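Local coordinates for conserved domain protein (Porphyromonas gingivalis, PDB 3PNN) that is a putative glycosyltransferase with a Rossmann-like alpha/beta/alpha fold, probably forming glycosidic linkages by transfer of a sugar, at residues A113-F118 against D223-S228. Numbering follows the deposited sequence.
Sequences AIREPF and DYFDYS
The loop that leads into strand 118-122 faces the first turn of helix 223-239, the CA atoms of I114 and F225 lying 9.5 Å apart and those of R115 and D223 9.3 Å; no hydrogen bond crosses between the two segments. In this Rossmann-like alpha/beta/alpha fold the contact ties the entry of a central strand to a helix that follows strand 217-220, its antiparallel neighbour. F225 carries the helix side, its CG anti to the carbonyl carbon (chi1 -61°), which sends the ring out toward the loop. There it meets F118, coming from the opposite direction. The two ring planes are almost parallel, at 1°, yet slid so far along each other that they barely overlap, with centroids 4.9 Å apart. I114 adds its CB, 4.0 Å from CZ of F225, while its side chain also packs on T7 and F9 of strand 7-11. The chain of R115 starts away from the helix, then bends at chi2 and chi3, bringing the guanidinium back beside F225, the two planes 31° apart. NH1 of R115 gives a weak hydrogen bond to I114 O (3.0 Å) and stands 3.9 Å from F225 CD2. The closest approach of the two phenylalanines is F118 CZ to F225 CZ, 3.4 Å.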
loop_
_atom_site.group_PDB
_atom_site.type_symbol
_atom_site.label_atom_id
_atom_site.label_comp_id
_atom_site.label_asym_id
_atom_site.label_seq_id
_atom_site.Cartn_x
_atom_site.Cartn_y
_atom_site.Cartn_z
ATOM N N ALA A 113 -8.892 14.828 -5.251
ATOM C CA ALA A 113 -9.649 13.880 -6.058
ATOM C C ALA A 113 -10.505 12.939 -5.211
ATOM O O ALA A 113 -11.502 12.430 -5.685
ATOM C CB ALA A 113 -8.717 13.060 -6.938
ATOM N N ILE A 114 -10.110 12.699 -3.965
ATOM C CA ILE A 114 -10.782 11.676 -3.169
ATOM C C ILE A 114 -11.575 12.345 -2.051
ATOM O O ILE A 114 -11.003 12.971 -1.166
ATOM C CB ILE A 114 -9.760 10.682 -2.605
ATOM C CG1 ILE A 114 -9.053 9.985 -3.777
ATOM C CG2 ILE A 114 -10.449 9.685 -1.664
ATOM C CD1 ILE A 114 -7.858 9.119 -3.399
ATOM N N ARG A 115 -12.896 12.224 -2.101
ATOM C CA ARG A 115 -13.748 12.892 -1.114
ATOM C C ARG A 115 -14.720 11.908 -0.473
ATOM O O ARG A 115 -15.838 12.268 -0.116
ATOM C CB ARG A 115 -14.520 14.062 -1.746
ATOM C CG ARG A 115 -13.661 15.098 -2.495
ATOM C CD ARG A 115 -12.362 15.471 -1.749
ATOM N NE ARG A 115 -12.566 16.116 -0.448
ATOM C CZ ARG A 115 -11.654 16.140 0.528
ATOM N NH1 ARG A 115 -10.476 15.542 0.363
ATOM N NH2 ARG A 115 -11.921 16.750 1.680
ATOM N N GLU A 116 -14.280 10.662 -0.321
ATOM C CA GLU A 116 -15.099 9.628 0.280
ATOM C C GLU A 116 -14.132 8.656 0.946
ATOM O O GLU A 116 -12.919 8.783 0.753
ATOM C CB GLU A 116 -15.927 8.922 -0.793
ATOM C CG GLU A 116 -15.107 8.347 -1.963
ATOM C CD GLU A 116 -14.699 9.398 -2.993
ATOM O OE1 GLU A 116 -15.488 10.337 -3.235
ATOM O OE2 GLU A 116 -13.591 9.294 -3.566
ATOM N N PRO A 117 -14.648 7.704 1.740
ATOM C CA PRO A 117 -13.743 6.698 2.323
ATOM C C PRO A 117 -12.956 5.981 1.218
ATOM O O PRO A 117 -13.482 5.714 0.128
ATOM C CB PRO A 117 -14.702 5.726 3.027
ATOM C CG PRO A 117 -15.897 6.592 3.392
ATOM C CD PRO A 117 -16.029 7.570 2.235
ATOM N N PHE A 118 -11.694 5.682 1.491
ATOM C CA PHE A 118 -10.831 5.132 0.458
ATOM C C PHE A 118 -9.826 4.128 1.009
ATOM O O PHE A 118 -9.403 4.223 2.173
ATOM C CB PHE A 118 -10.101 6.271 -0.313
ATOM C CG PHE A 118 -9.127 7.078 0.525
ATOM C CD1 PHE A 118 -7.752 6.855 0.429
ATOM C CD2 PHE A 118 -9.581 8.103 1.353
ATOM C CE1 PHE A 118 -6.856 7.628 1.183
ATOM C CE2 PHE A 118 -8.700 8.872 2.102
ATOM C CZ PHE A 118 -7.340 8.634 2.020
ATOM N N ASP A 223 -10.270 13.133 6.110
ATOM C CA ASP A 223 -9.582 13.919 7.149
ATOM C C ASP A 223 -8.131 13.450 7.273
ATOM O O ASP A 223 -7.279 14.164 7.774
ATOM C CB ASP A 223 -10.281 13.790 8.504
ATOM C CG ASP A 223 -10.693 12.362 8.806
ATOM O OD1 ASP A 223 -10.019 11.699 9.634
ATOM O OD2 ASP A 223 -11.684 11.900 8.203
ATOM N N TYR A 224 -7.866 12.230 6.828
ATOM C CA TYR A 224 -6.504 11.712 6.855
ATOM C C TYR A 224 -5.559 12.598 6.042
ATOM O O TYR A 224 -4.398 12.773 6.400
ATOM C CB TYR A 224 -6.439 10.253 6.349
ATOM C CG TYR A 224 -5.032 9.676 6.484
ATOM C CD1 TYR A 224 -4.518 9.357 7.736
ATOM C CD2 TYR A 224 -4.223 9.469 5.369
ATOM C CE1 TYR A 224 -3.234 8.846 7.883
ATOM C CE2 TYR A 224 -2.913 8.952 5.505
ATOM C CZ TYR A 224 -2.446 8.636 6.766
ATOM O OH TYR A 224 -1.179 8.131 6.944
ATOM N N PHE A 225 -6.040 13.164 4.939
ATOM C CA PHE A 225 -5.182 14.076 4.174
ATOM C C PHE A 225 -4.766 15.287 5.007
ATOM O O PHE A 225 -3.633 15.764 4.914
ATOM C CB PHE A 225 -5.867 14.561 2.893
ATOM C CG PHE A 225 -6.229 13.459 1.931
ATOM C CD1 PHE A 225 -5.243 12.681 1.330
ATOM C CD2 PHE A 225 -7.556 13.234 1.588
ATOM C CE1 PHE A 225 -5.579 11.666 0.428
ATOM C CE2 PHE A 225 -7.903 12.234 0.687
ATOM C CZ PHE A 225 -6.908 11.439 0.100
ATOM N N ASP A 226 -5.694 15.809 5.797
ATOM C CA ASP A 226 -5.416 16.995 6.609
ATOM C C ASP A 226 -4.419 16.695 7.724
ATOM O O ASP A 226 -3.507 17.493 7.984
ATOM C CB ASP A 226 -6.707 17.551 7.224
ATOM C CG ASP A 226 -7.664 18.097 6.177
ATOM O OD1 ASP A 226 -7.192 18.608 5.136
ATOM O OD2 ASP A 226 -8.891 18.004 6.386
ATOM N N TYR A 227 -4.598 15.560 8.396
ATOM C CA TYR A 227 -3.648 15.178 9.436
ATOM C C TYR A 227 -2.274 14.948 8.807
ATOM O O TYR A 227 -1.248 15.328 9.381
ATOM C CB TYR A 227 -4.108 13.920 10.178
ATOM C CG TYR A 227 -5.337 14.127 11.042
ATOM C CD1 TYR A 227 -5.413 15.189 11.952
ATOM C CD2 TYR A 227 -6.419 13.261 10.955
ATOM C CE1 TYR A 227 -6.553 15.374 12.741
ATOM C CE2 TYR A 227 -7.554 13.435 11.741
ATOM C CZ TYR A 227 -7.615 14.487 12.625
ATOM O OH TYR A 227 -8.747 14.644 13.408
ATOM N N SER A 228 -2.255 14.328 7.629
ATOM C CA SER A 228 -0.984 14.069 6.943
ATOM C C SER A 228 -0.295 15.362 6.563
ATOM O O SER A 228 0.929 15.452 6.608
ATOM C CB SER A 228 -1.178 13.252 5.665
ATOM O OG SER A 228 -1.655 11.940 5.934
#